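Local coordinates for protein carboxylesterase SOBER1 (PDB 6AVX) that hydrolyses carboxylic esters, preferring short acyl chains, shows phospholipase A2 activity, and dampens the plant hypersensitive response triggered by the bacterial effector AvrBsT, at residues T6-H12 with A36-S42; T124-A129 with W207-R211; V82-H86 with A116-Y121. The protein carries 1 engineered substitution. All coordinates share one frame; numbering follows the deposited sequence. Where two conformers were deposited one is given.

The three contacts belong to one parallel alpha/beta-hydrolase sheet and the helices on its two sides. Interaction 1 pairs the outermost strand 37-39 with strand 7-11; interaction 2 lays helix 198-212 against strand 127-131, and interaction 3 packs helix 75-94 on helix 109-120. Strand 7-11 touches interactions 2 and 3: I8 CD1 lies 4.2 Å from I208 CD1, and L9 CD2 lies 3.8 Å from V85 CG1. Interactions 2 and 3 meet where G128 CA is 4.1 Å from V118 CG2. Of the three, interaction 1 comes near the probable catalytic triad, the side chain of H12 being about 9 Å from that of S108; the other two lie away from it.

Interaction 1 (T6-H12 with A36-S42); sequences TFILWLH and ASWLFPS
I8 spreads its branched side chain over one face of the W38 indole, its CD1 3.9 Å from the centroid of the six-membered ring in a CH-pi contact, while CG2 reaches the CZ3 corner of the same ring. The two residues are bridge partners in the parallel pairing of strands 7-11 and 37-39, the edge of the alpha/beta-hydrolase sheet, joined by a beta-alpha-beta connection through helix 18-21. Both side chains run the same way from the sheet; with CG1 beside its backbone N (chi1 -53°), I8 keeps both branches against that face.

Four backbone hydrogen bonds zip the strands: S37 N to T6 O, I8 N to S37 O, L39 N to I8 O and W10 N to L39 O, the last 2.9 Å long. On the sheet face opposite I8 and W38, the end of F7 reaches L39, its CZ 3.9 Å from L39 CB. L9 CD1 touches the P41 ring at CD, 3.5 Å away.

Beyond the last bridge the chains part, and F40 lays one face of its ring over W10 CB, whose distance from F40 CE1 is 3.3 Å. The F40 ring and the five-membered ring of W10 are 26° from parallel yet displaced, so that little of one ring lies above the other. H12 is held at both ends: NE2 accepts from A43 N, and H12 O is bonded to W59 NE1. A water bridges the chains, donating to W10 O and to P41 O, the latter 2.8 Å away, and accepting from H12 N.

Interaction 2 (T124-A129 with W207-R211); sequences TLGGGA and WIKRR
T124 meets R211 first: its methyl CG2 lies 3.8 Å from NH2, near the plane of the guanidinium, and the two side chains cross at about a right angle. The hydroxyl of T124 is engaged apart from this contact, with the carbonyl of E148. One residue on, L125 offers its backbone O to R211 NH2 at 2.9 Å, although the position of that nitrogen is less certain than the rest. The leucine side chain itself turns to V102 of the neighbouring strand 102-107.

G126 gives the firmer grip. Its carbonyl O takes the R211 NE hydrogen at 2.7 Å, and the donor sits in the carbonyl plane on a lone pair, at a C=O...N angle of 124°. The oxygen also lies only 13° out of the guanidinium plane, so NE and NH2 present one edge of the flat group to two successive carbonyls. A bend at chi2 turns CD, so that NE comes to face G126 O. E100 forms a salt bridge with NH2, subject to the same doubt about where that nitrogen lies, and would probably help balance the positive charge.

At G127 the backbone comes up against the indole of W207, with CA 3.7 Å from CH2. G128 follows with its N in the ring plane, 3.6 Å from the same CH2. A129 finishes the row, its CB 3.9 Å from W207 CZ3.

Helix 207-211 and strand 127-129 run nearly antiparallel, at 174°, with axes 10.3 Å apart. This is the layering of an alpha/beta-hydrolase fold: the C-terminal helix 198-212 packs against one side of the central parallel sheet, as helices do on both sides in this fold.

Interaction 3 (V82-H86 with A116-Y121); sequences VKNVH and ASVLLY
H86 sends its ring from helix 75-94 to helix 109-120, where NE2 donates to the backbone O of S117 at 2.8 Å. The oxygen lies close to the imidazole plane and receives the hydrogen on a lone pair. Y121 comes edge-on over one face of that ring, its CD2 3.5 Å from H86 CD2 in a T-shaped stack with planes at 82°. V82 CG1 sits against the opposite face, so the imidazole is held flat between a tyrosine edge and a methyl. With chi1 at -77°, CG lies beside the backbone N and the ring reaches across to the second helix.

Around this, V82 CG2 packs on A116 CB at 3.7 Å. V85 CG1 rests beside S117 OG, whose polar partner is the L113 carbonyl one turn back in its own helix. The Y121 hydroxyl bonds to D90, one turn beyond H86, which probably helps position the stacking edge.

The helices cross at -68°. Because NE2 is the donor to a carbonyl, it must carry a hydrogen, and the bond joins the imidazole directly to the backbone of the other helix.

Interaction 1 (T6-H12 with A36-S42)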
ATOM      1  N   THR A   6      15.894  -7.100  -6.601  1.00 17.29           N
ATOM      2  CA  THR A   6      14.497  -6.768  -6.282  1.00 12.07           C
ATOM      3  C   THR A   6      14.426  -6.060  -4.934  1.00  9.83           C
ATOM      4  O   THR A   6      15.086  -6.464  -3.975  1.00 10.54           O
ATOM      5  CB  THR A   6      13.653  -8.037  -6.227  1.00 17.76           C
ATOM      6  OG1 THR A   6      13.707  -8.707  -7.496  1.00 27.76           O
ATOM      7  CG2 THR A   6      12.215  -7.719  -5.885  1.00 14.47           C
ATOM      8  N   PHE A   7      13.640  -4.993  -4.849  1.00  7.33           N
ATOM      9  CA  PHE A   7      13.479  -4.212  -3.633  1.00  6.57           C
ATOM     10  C   PHE A   7      12.003  -4.216  -3.276  1.00  6.96           C
ATOM     11  O   PHE A   7      11.159  -3.890  -4.121  1.00  7.97           O
ATOM     12  CB  PHE A   7      13.927  -2.774  -3.890  1.00  8.45           C
ATOM     13  CG  PHE A   7      13.738  -1.862  -2.719  1.00  8.82           C
ATOM     14  CD1 PHE A   7      14.557  -1.957  -1.618  1.00  9.44           C
ATOM     15  CD2 PHE A   7      12.747  -0.899  -2.723  1.00  9.67           C
ATOM     16  CE1 PHE A   7      14.385  -1.121  -0.533  1.00 13.19           C
ATOM     17  CE2 PHE A   7      12.576  -0.054  -1.641  1.00 12.34           C
ATOM     18  CZ  PHE A   7      13.390  -0.168  -0.546  1.00 11.58           C
ATOM     19  N   ILE A   8      11.688  -4.580  -2.040  1.00  5.86           N
ATOM     20  CA  ILE A   8      10.309  -4.653  -1.559  1.00  6.29           C
ATOM     21  C   ILE A   8      10.206  -3.773  -0.324  1.00  6.48           C
ATOM     22  O   ILE A   8      10.843  -4.053   0.705  1.00  7.26           O
ATOM     23  CB  ILE A   8       9.874  -6.092  -1.241  1.00  6.53           C
ATOM     24  CG1 ILE A   8      10.133  -6.999  -2.452  1.00  7.98           C
ATOM     25  CG2 ILE A   8       8.416  -6.107  -0.839  1.00  7.72           C
ATOM     26  CD1 ILE A   8       9.835  -8.470  -2.218  1.00  9.53           C
ATOM     27  N   LEU A   9       9.409  -2.716  -0.427  1.00  6.11           N
ATOM     28  CA  LEU A   9       9.131  -1.806   0.667  1.00  5.70           C
ATOM     29  C   LEU A   9       7.787  -2.201   1.257  1.00  5.68           C
ATOM     30  O   LEU A   9       6.792  -2.265   0.529  1.00  8.05           O
ATOM     31  CB  LEU A   9       9.057  -0.383   0.112  1.00  6.43           C
ATOM     32  CG  LEU A   9       8.771   0.710   1.131  1.00  7.34           C
ATOM     33  CD1 LEU A   9       9.885   0.773   2.146  1.00  9.30           C
ATOM     34  CD2 LEU A   9       8.561   2.049   0.462  1.00  7.82           C
ATOM     35  N   TRP A  10       7.743  -2.477   2.555  1.00  5.35           N
ATOM     36  CA  TRP A  10       6.517  -2.858   3.246  1.00  5.65           C
ATOM     37  C   TRP A  10       6.134  -1.779   4.241  1.00  5.69           C
ATOM     38  O   TRP A  10       6.946  -1.425   5.097  1.00  6.29           O
ATOM     39  CB  TRP A  10       6.684  -4.179   4.000  1.00  7.84           C
ATOM     40  CG  TRP A  10       5.365  -4.645   4.550  1.00  8.84           C
ATOM     41  CD1 TRP A  10       4.739  -4.203   5.678  1.00 10.83           C
ATOM     42  CD2 TRP A  10       4.481  -5.593   3.945  1.00 10.01           C
ATOM     43  NE1 TRP A  10       3.512  -4.824   5.814  1.00 11.59           N
ATOM     44  CE2 TRP A  10       3.339  -5.683   4.767  1.00 10.69           C
ATOM     45  CE3 TRP A  10       4.553  -6.391   2.811  1.00 10.43           C
ATOM     46  CZ2 TRP A  10       2.277  -6.534   4.476  1.00 12.65           C
ATOM     47  CZ3 TRP A  10       3.485  -7.237   2.520  1.00 12.40           C
ATOM     48  CH2 TRP A  10       2.379  -7.304   3.355  1.00 13.70           C
ATOM     49  N   LEU A  11       4.894  -1.300   4.170  1.00  5.16           N
ATOM     50  CA  LEU A  11       4.403  -0.194   4.984  1.00  4.78           C
ATOM     51  C   LEU A  11       3.361  -0.710   5.968  1.00  5.11           C
ATOM     52  O   LEU A  11       2.293  -1.180   5.563  1.00  5.73           O
ATOM     53  CB  LEU A  11       3.805   0.883   4.084  1.00  5.39           C
ATOM     54  CG  LEU A  11       4.776   1.428   3.040  1.00  5.47           C
ATOM     55  CD1 LEU A  11       4.110   2.385   2.088  1.00  7.70           C
ATOM     56  CD2 LEU A  11       6.005   2.067   3.696  1.00  8.34           C
ATOM     57  N   HIS A  12       3.674  -0.610   7.261  1.00  5.45           N
ATOM     58  CA  HIS A  12       2.822  -1.112   8.327  1.00  5.43           C
ATOM     59  C   HIS A  12       1.546  -0.279   8.463  1.00  5.21           C
ATOM     60  O   HIS A  12       1.407   0.814   7.917  1.00  6.23           O
ATOM     61  CB  HIS A  12       3.603  -1.124   9.649  1.00  5.40           C
ATOM     62  CG  HIS A  12       3.963   0.240  10.165  1.00  5.48           C
ATOM     63  ND1 HIS A  12       3.043   1.079  10.757  1.00  5.22           N
ATOM     64  CD2 HIS A  12       5.139   0.911  10.172  1.00  5.27           C
ATOM     65  CE1 HIS A  12       3.647   2.211  11.104  1.00  5.67           C
ATOM     66  NE2 HIS A  12       4.917   2.133  10.767  1.00  6.16           N
ATOM     67  N   ALA A  36      15.681 -10.951  -2.476  1.00  8.55           N
ATOM     68  CA  ALA A  36      15.046  -9.643  -2.422  1.00  7.93           C
ATOM     69  C   ALA A  36      15.577  -8.842  -1.248  1.00  9.04           C
ATOM     70  O   ALA A  36      15.843  -9.381  -0.164  1.00  9.95           O
ATOM     71  CB  ALA A  36      13.533  -9.795  -2.298  1.00  9.80           C
ATOM     72  N   SER A  37      15.724  -7.547  -1.472  1.00  8.15           N
ATOM     73  CA  SER A  37      16.072  -6.598  -0.424  0.51  8.44           C
ATOM     74  C   SER A  37      14.783  -5.998   0.114  1.00  8.38           C
ATOM     75  O   SER A  37      14.067  -5.311  -0.618  1.00 10.50           O
ATOM     76  CB  SER A  37      16.950  -5.485  -0.992  0.51  9.49           C
ATOM     77  OG  SER A  37      17.217  -4.497  -0.007  0.51 12.27           O
ATOM     78  N   TRP A  38      14.480  -6.261   1.371  1.00  8.03           N
ATOM     79  CA  TRP A  38      13.264  -5.774   2.000  1.00  7.23           C
ATOM     80  C   TRP A  38      13.574  -4.554   2.848  1.00  8.02           C
ATOM     81  O   TRP A  38      14.663  -4.432   3.420  1.00 10.19           O
ATOM     82  CB  TRP A  38      12.696  -6.837   2.934  1.00  9.32           C
ATOM     83  CG  TRP A  38      12.175  -8.048   2.275  1.00  8.66           C
ATOM     84  CD1 TRP A  38      12.901  -9.102   1.799  1.00 12.52           C
ATOM     85  CD2 TRP A  38      10.809  -8.360   2.023  1.00  8.77           C
ATOM     86  NE1 TRP A  38      12.063 -10.042   1.265  1.00 12.07           N
ATOM     87  CE2 TRP A  38      10.770  -9.623   1.403  1.00  9.93           C
ATOM     88  CE3 TRP A  38       9.611  -7.709   2.286  1.00  9.06           C
ATOM     89  CZ2 TRP A  38       9.584 -10.231   1.023  1.00 10.95           C
ATOM     90  CZ3 TRP A  38       8.436  -8.319   1.914  1.00 11.24           C
ATOM     91  CH2 TRP A  38       8.432  -9.575   1.289  1.00 11.35           C
ATOM     92  N   LEU A  39      12.591  -3.661   2.967  1.00  6.39           N
ATOM     93  CA  LEU A  39      12.693  -2.549   3.896  1.00  6.94           C
ATOM     94  C   LEU A  39      11.353  -2.333   4.572  1.00  6.69           C
ATOM     95  O   LEU A  39      10.321  -2.246   3.905  1.00  6.74           O
ATOM     96  CB  LEU A  39      13.140  -1.286   3.170  1.00  7.64           C
ATOM     97  CG  LEU A  39      13.461  -0.121   4.087  1.00  9.49           C
ATOM     98  CD1 LEU A  39      14.688  -0.408   4.944  1.00 13.13           C
ATOM     99  CD2 LEU A  39      13.682   1.131   3.266  1.00 12.86           C
ATOM    100  N   PHE A  40      11.383  -2.279   5.896  1.00  5.85           N
ATOM    101  CA  PHE A  40      10.199  -2.108   6.727  1.00  6.58           C
ATOM    102  C   PHE A  40      10.400  -0.843   7.554  1.00  7.12           C
ATOM    103  O   PHE A  40      10.840  -0.919   8.710  1.00  7.56           O
ATOM    104  CB  PHE A  40      10.015  -3.305   7.656  1.00  7.39           C
ATOM    105  CG  PHE A  40       9.593  -4.579   6.957  1.00  6.97           C
ATOM    106  CD1 PHE A  40       8.288  -4.991   7.000  1.00  7.53           C
ATOM    107  CD2 PHE A  40      10.516  -5.367   6.269  1.00  6.77           C
ATOM    108  CE1 PHE A  40       7.891  -6.155   6.369  1.00  8.11           C
ATOM    109  CE2 PHE A  40      10.110  -6.545   5.653  1.00  7.56           C
ATOM    110  CZ  PHE A  40       8.809  -6.922   5.706  1.00  8.16           C
ATOM    111  N   PRO A  41      10.091   0.330   7.002  1.00  6.25           N
ATOM    112  CA  PRO A  41      10.250   1.586   7.752  1.00  6.19           C
ATOM    113  C   PRO A  41       9.195   1.704   8.837  1.00  6.38           C
ATOM    114  O   PRO A  41       8.207   0.960   8.866  1.00  6.94           O
ATOM    115  CB  PRO A  41      10.070   2.665   6.681  1.00  7.77           C
ATOM    116  CG  PRO A  41       9.156   2.024   5.691  1.00  6.96           C
ATOM    117  CD  PRO A  41       9.608   0.581   5.640  1.00  6.16           C
ATOM    118  N   SER A  42       9.382   2.686   9.730  1.00  5.69           N
ATOM    119  CA  SER A  42       8.427   2.959  10.794  1.00  6.26           C
ATOM    120  C   SER A  42       7.909   4.382  10.670  1.00  6.38           C
ATOM    121  O   SER A  42       8.696   5.325  10.517  1.00  6.69           O
ATOM    122  CB  SER A  42       9.070   2.778  12.160  1.00  6.64           C
ATOM    123  OG  SER A  42       9.347   1.414  12.385  1.00  7.48           O
TER
HETATM  124  O   HOH W   1       6.557  -0.931   7.736  1.00  6.84           O

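Interaction 2 (T124-A129 with W207-R211)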
ATOM      1  N   THR A 124       7.371   4.078 -13.684  1.00  6.51           N
ATOM      2  CA  THR A 124       6.709   2.788 -13.525  1.00  7.22           C
ATOM      3  C   THR A 124       7.512   1.927 -12.568  1.00  6.94           C
ATOM      4  O   THR A 124       8.727   1.779 -12.717  1.00  7.71           O
ATOM      5  CB  THR A 124       6.604   2.056 -14.865  1.00  6.77           C
ATOM      6  OG1 THR A 124       6.045   2.938 -15.853  1.00  7.51           O
ATOM      7  CG2 THR A 124       5.749   0.801 -14.732  1.00  8.59           C
ATOM      8  N   LEU A 125       6.836   1.340 -11.608  1.00  6.53           N
ATOM      9  CA  LEU A 125       7.456   0.437 -10.647  1.00  5.76           C
ATOM     10  C   LEU A 125       7.017  -0.987 -10.951  1.00  6.47           C
ATOM     11  O   LEU A 125       6.186  -1.244 -11.827  1.00  6.69           O
ATOM     12  CB  LEU A 125       7.107   0.861  -9.219  1.00  6.52           C
ATOM     13  CG  LEU A 125       7.507   2.294  -8.871  1.00  6.24           C
ATOM     14  CD1 LEU A 125       6.974   2.670  -7.496  1.00  8.36           C
ATOM     15  CD2 LEU A 125       9.002   2.497  -8.972  1.00  9.68           C
ATOM     16  N   GLY A 126       7.589  -1.927 -10.200  1.00  6.91           N
ATOM     17  CA  GLY A 126       7.222  -3.322 -10.353  1.00  7.34           C
ATOM     18  C   GLY A 126       5.771  -3.567  -9.982  1.00  6.94           C
ATOM     19  O   GLY A 126       5.048  -4.292 -10.663  1.00  7.40           O
ATOM     20  N   GLY A 127       5.314  -2.953  -8.908  1.00  6.68           N
ATOM     21  CA  GLY A 127       3.938  -3.128  -8.517  1.00  7.28           C
ATOM     22  C   GLY A 127       3.637  -2.499  -7.178  1.00  5.77           C
ATOM     23  O   GLY A 127       4.542  -2.214  -6.386  1.00  6.85           O
ATOM     24  N   GLY A 128       2.353  -2.328  -6.920  1.00  6.01           N
ATOM     25  CA  GLY A 128       1.849  -1.941  -5.620  1.00  6.48           C
ATOM     26  C   GLY A 128       0.886  -2.994  -5.117  1.00  6.05           C
ATOM     27  O   GLY A 128      -0.100  -3.306  -5.803  1.00  7.07           O
ATOM     28  N   ALA A 129       1.152  -3.558  -3.940  1.00  6.11           N
ATOM     29  CA  ALA A 129       0.272  -4.554  -3.325  1.00  5.86           C
ATOM     30  C   ALA A 129      -0.404  -3.905  -2.131  1.00  5.79           C
ATOM     31  O   ALA A 129       0.257  -3.566  -1.142  1.00  7.16           O
ATOM     32  CB  ALA A 129       1.054  -5.778  -2.879  1.00  6.65           C
ATOM     33  N   TRP A 207       2.317 -13.203  -7.469  1.00  8.26           N
ATOM     34  CA  TRP A 207       2.145 -12.033  -8.329  1.00  7.66           C
ATOM     35  C   TRP A 207       3.469 -11.310  -8.557  1.00  7.06           C
ATOM     36  O   TRP A 207       3.781 -10.935  -9.688  1.00  8.71           O
ATOM     37  CB  TRP A 207       1.090 -11.135  -7.691  1.00  8.72           C
ATOM     38  CG  TRP A 207       0.934  -9.738  -8.217  1.00 10.98           C
ATOM     39  CD1 TRP A 207       0.200  -9.325  -9.291  1.00 15.76           C
ATOM     40  CD2 TRP A 207       1.476  -8.554  -7.620  1.00 11.75           C
ATOM     41  NE1 TRP A 207       0.266  -7.946  -9.395  1.00 11.51           N
ATOM     42  CE2 TRP A 207       1.043  -7.456  -8.383  1.00 13.65           C
ATOM     43  CE3 TRP A 207       2.276  -8.324  -6.507  1.00 13.19           C
ATOM     44  CZ2 TRP A 207       1.396  -6.140  -8.064  1.00 10.92           C
ATOM     45  CZ3 TRP A 207       2.625  -7.021  -6.196  1.00 12.87           C
ATOM     46  CH2 TRP A 207       2.181  -5.952  -6.968  1.00 13.07           C
ATOM     47  N   ILE A 208       4.277 -11.134  -7.513  1.00  7.23           N
ATOM     48  CA  ILE A 208       5.602 -10.549  -7.705  1.00  8.27           C
ATOM     49  C   ILE A 208       6.426 -11.400  -8.661  1.00  8.42           C
ATOM     50  O   ILE A 208       7.078 -10.881  -9.575  1.00  9.04           O
ATOM     51  CB  ILE A 208       6.318 -10.353  -6.356  1.00  7.68           C
ATOM     52  CG1 ILE A 208       5.579  -9.308  -5.525  1.00  8.54           C
ATOM     53  CG2 ILE A 208       7.748  -9.906  -6.587  1.00 10.35           C
ATOM     54  CD1 ILE A 208       6.128  -9.130  -4.108  1.00 11.98           C
ATOM     55  N   LYS A 209       6.417 -12.720  -8.459  1.00  8.67           N
ATOM     56  CA  LYS A 209       7.161 -13.616  -9.342  1.00  9.23           C
ATOM     57  C   LYS A 209       6.716 -13.467 -10.786  1.00  9.37           C
ATOM     58  O   LYS A 209       7.547 -13.451 -11.700  1.00  9.95           O
ATOM     59  CB  LYS A 209       6.987 -15.059  -8.890  1.00 11.10           C
ATOM     60  CG  LYS A 209       7.760 -15.356  -7.611  1.00 12.42           C
ATOM     61  CD  LYS A 209       7.435 -16.711  -7.031  1.00 17.24           C
ATOM     62  CE  LYS A 209       7.630 -17.811  -8.041  1.00 18.01           C
ATOM     63  NZ  LYS A 209       7.517 -19.151  -7.385  1.00 31.12           N
ATOM     64  N   ARG A 210       5.414 -13.393 -11.017  1.00  8.64           N
ATOM     65  CA  ARG A 210       4.901 -13.239 -12.375  1.00 10.07           C
ATOM     66  C   ARG A 210       5.326 -11.909 -12.969  1.00 11.38           C
ATOM     67  O   ARG A 210       5.697 -11.829 -14.148  1.00 12.33           O
ATOM     68  CB  ARG A 210       3.382 -13.341 -12.365  1.00 13.00           C
ATOM     69  CG  ARG A 210       2.717 -13.291 -13.728  1.00 23.11           C
ATOM     70  CD  ARG A 210       1.200 -13.438 -13.600  1.00 36.94           C
ATOM     71  NE  ARG A 210       0.861 -14.289 -12.461  1.00 42.24           N
ATOM     72  CZ  ARG A 210       0.247 -13.887 -11.350  1.00 37.24           C
ATOM     73  NH1 ARG A 210      -0.161 -12.632 -11.203  1.00 43.83           N
ATOM     74  NH2 ARG A 210       0.023 -14.757 -10.377  1.00 27.77           N
ATOM     75  N   ARG A 211       5.286 -10.845 -12.171  1.00 10.31           N
ATOM     76  CA  ARG A 211       5.738  -9.548 -12.663  1.00 12.12           C
ATOM     77  C   ARG A 211       7.210  -9.596 -13.045  1.00 12.14           C
ATOM     78  O   ARG A 211       7.600  -9.092 -14.108  1.00 15.12           O
ATOM     79  CB  ARG A 211       5.493  -8.487 -11.594  1.00 11.04           C
ATOM     80  CG  ARG A 211       6.036  -7.106 -11.915  1.00 20.25           C
ATOM     81  CD  ARG A 211       5.446  -6.499 -13.180  1.00 20.40           C
ATOM     82  NE  ARG A 211       5.646  -5.059 -13.183  1.00 13.18           N
ATOM     83  CZ  ARG A 211       5.783  -4.295 -14.268  1.00 22.62           C
ATOM     84  NH1 ARG A 211       5.748  -4.846 -15.478  1.00 33.00           N
ATOM     85  NH2 ARG A 211       5.968  -2.970 -14.145  1.00 14.49           N
TER

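Interaction 3 (V82-H86 with A116-Y121)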
ATOM      1  N   VAL A  82       3.628  10.483   1.459  1.00  7.21           N
ATOM      2  CA  VAL A  82       4.102  10.126   0.121  1.00  6.76           C
ATOM      3  C   VAL A  82       5.497  10.679  -0.106  1.00  6.55           C
ATOM      4  O   VAL A  82       6.347  10.015  -0.695  1.00  7.09           O
ATOM      5  CB  VAL A  82       3.116  10.598  -0.968  1.00  6.69           C
ATOM      6  CG1 VAL A  82       3.738  10.486  -2.342  1.00  6.59           C
ATOM      7  CG2 VAL A  82       1.831   9.774  -0.932  1.00  7.46           C
ATOM      8  N   LYS A  83       5.755  11.905   0.355  1.00  6.80           N
ATOM      9  CA  LYS A  83       7.070  12.506   0.166  1.00  8.20           C
ATOM     10  C   LYS A  83       8.156  11.620   0.753  1.00  7.73           C
ATOM     11  O   LYS A  83       9.206  11.409   0.134  1.00  8.55           O
ATOM     12  CB  LYS A  83       7.104  13.890   0.814  1.00  9.87           C
ATOM     13  CG  LYS A  83       8.412  14.626   0.643  1.00 17.00           C
ATOM     14  CD  LYS A  83       8.347  15.954   1.403  1.00 30.58           C
ATOM     15  CE  LYS A  83       9.673  16.699   1.382  1.00 48.35           C
ATOM     16  NZ  LYS A  83       9.617  17.944   2.206  1.00 49.34           N
ATOM     17  N   ASN A  84       7.925  11.088   1.946  1.00  7.58           N
ATOM     18  CA  ASN A  84       8.930  10.238   2.560  1.00  9.09           C
ATOM     19  C   ASN A  84       9.079   8.910   1.831  1.00  7.76           C
ATOM     20  O   ASN A  84      10.202   8.436   1.635  1.00  8.89           O
ATOM     21  CB  ASN A  84       8.589   9.999   4.018  1.00 10.13           C
ATOM     22  CG  ASN A  84       9.471   8.964   4.625  1.00 12.12           C
ATOM     23  OD1 ASN A  84       9.047   7.828   4.865  1.00 17.76           O
ATOM     24  ND2 ASN A  84      10.731   9.317   4.826  1.00 11.20           N
ATOM     25  N   VAL A  85       7.964   8.274   1.444  1.00  6.79           N
ATOM     26  CA  VAL A  85       8.068   7.035   0.671  1.00  6.92           C
ATOM     27  C   VAL A  85       8.840   7.281  -0.613  1.00  5.81           C
ATOM     28  O   VAL A  85       9.716   6.500  -0.989  1.00  6.76           O
ATOM     29  CB  VAL A  85       6.675   6.439   0.399  1.00  6.33           C
ATOM     30  CG1 VAL A  85       6.776   5.250  -0.553  1.00  7.03           C
ATOM     31  CG2 VAL A  85       5.988   6.029   1.688  1.00  8.82           C
ATOM     32  N   HIS A  86       8.551   8.388  -1.288  1.00  6.26           N
ATOM     33  CA  HIS A  86       9.251   8.698  -2.527  1.00  6.73           C
ATOM     34  C   HIS A  86      10.738   8.912  -2.299  1.00  7.04           C
ATOM     35  O   HIS A  86      11.545   8.569  -3.161  1.00  7.78           O
ATOM     36  CB  HIS A  86       8.634   9.916  -3.199  1.00  6.62           C
ATOM     37  CG  HIS A  86       7.344   9.617  -3.898  1.00  6.16           C
ATOM     38  ND1 HIS A  86       6.727  10.521  -4.730  1.00  7.37           N
ATOM     39  CD2 HIS A  86       6.575   8.504  -3.914  1.00  6.08           C
ATOM     40  CE1 HIS A  86       5.638   9.974  -5.237  1.00  6.19           C
ATOM     41  NE2 HIS A  86       5.519   8.752  -4.754  1.00  6.35           N
ATOM     42  N   ALA A 116      -1.220   5.559  -2.825  1.00  5.53           N
ATOM     43  CA  ALA A 116      -0.898   6.953  -3.100  1.00  5.50           C
ATOM     44  C   ALA A 116       0.531   7.100  -3.597  1.00  5.95           C
ATOM     45  O   ALA A 116       0.812   7.883  -4.521  1.00  6.71           O
ATOM     46  CB  ALA A 116      -1.098   7.775  -1.834  1.00  6.66           C
ATOM     47  N   SER A 117       1.453   6.351  -2.993  1.00  5.05           N
ATOM     48  CA  SER A 117       2.860   6.486  -3.341  1.00  5.41           C
ATOM     49  C   SER A 117       3.128   5.994  -4.751  1.00  5.62           C
ATOM     50  O   SER A 117       3.901   6.612  -5.494  1.00  6.40           O
ATOM     51  CB  SER A 117       3.724   5.729  -2.340  1.00  6.69           C
ATOM     52  OG  SER A 117       3.624   6.272  -1.028  1.00  7.08           O
ATOM     53  N   VAL A 118       2.552   4.858  -5.122  1.00  5.16           N
ATOM     54  CA  VAL A 118       2.758   4.318  -6.457  1.00  5.50           C
ATOM     55  C   VAL A 118       2.152   5.239  -7.506  1.00  6.02           C
ATOM     56  O   VAL A 118       2.782   5.531  -8.537  1.00  6.55           O
ATOM     57  CB  VAL A 118       2.189   2.895  -6.539  1.00  7.92           C
ATOM     58  CG1 VAL A 118       2.103   2.434  -7.980  1.00  8.59           C
ATOM     59  CG2 VAL A 118       3.008   1.942  -5.665  1.00  8.04           C
ATOM     60  N   LEU A 119       0.933   5.711  -7.264  1.00  5.30           N
ATOM     61  CA  LEU A 119       0.224   6.465  -8.300  1.00  6.03           C
ATOM     62  C   LEU A 119       0.829   7.839  -8.536  1.00  5.58           C
ATOM     63  O   LEU A 119       0.591   8.431  -9.599  1.00  6.30           O
ATOM     64  CB  LEU A 119      -1.257   6.620  -7.934  1.00  8.05           C
ATOM     65  CG  LEU A 119      -2.085   5.340  -7.826  1.00 11.46           C
ATOM     66  CD1 LEU A 119      -3.487   5.629  -7.289  1.00 14.41           C
ATOM     67  CD2 LEU A 119      -2.163   4.657  -9.167  1.00 21.45           C
ATOM     68  N   LEU A 120       1.570   8.364  -7.579  1.00  5.40           N
ATOM     69  CA  LEU A 120       2.207   9.664  -7.730  1.00  5.73           C
ATOM     70  C   LEU A 120       3.682   9.566  -8.091  1.00  6.19           C
ATOM     71  O   LEU A 120       4.329  10.600  -8.266  1.00  6.12           O
ATOM     72  CB  LEU A 120       2.023  10.495  -6.456  1.00  5.82           C
ATOM     73  CG  LEU A 120       0.588  10.996  -6.273  1.00  6.35           C
ATOM     74  CD1 LEU A 120       0.338  11.429  -4.840  1.00  7.72           C
ATOM     75  CD2 LEU A 120       0.282  12.165  -7.244  1.00  7.61           C
ATOM     76  N   TYR A 121       4.242   8.364  -8.194  1.00  5.99           N
ATOM     77  CA  TYR A 121       5.668   8.255  -8.477  1.00  5.21           C
ATOM     78  C   TYR A 121       5.931   8.527  -9.965  1.00  6.43           C
ATOM     79  O   TYR A 121       5.149   8.101 -10.818  1.00  7.14           O
ATOM     80  CB  TYR A 121       6.198   6.852  -8.099  1.00  6.39           C
ATOM     81  CG  TYR A 121       7.694   6.901  -7.932  1.00  4.94           C
ATOM     82  CD1 TYR A 121       8.557   6.285  -8.836  1.00  5.91           C
ATOM     83  CD2 TYR A 121       8.260   7.625  -6.902  1.00  6.51           C
ATOM     84  CE1 TYR A 121       9.917   6.396  -8.712  1.00  6.23           C
ATOM     85  CE2 TYR A 121       9.636   7.745  -6.770  1.00  7.11           C
ATOM     86  CZ  TYR A 121      10.457   7.117  -7.688  1.00  6.75           C
ATOM     87  OH  TYR A 121      11.834   7.239  -7.578  1.00  8.29           O
TER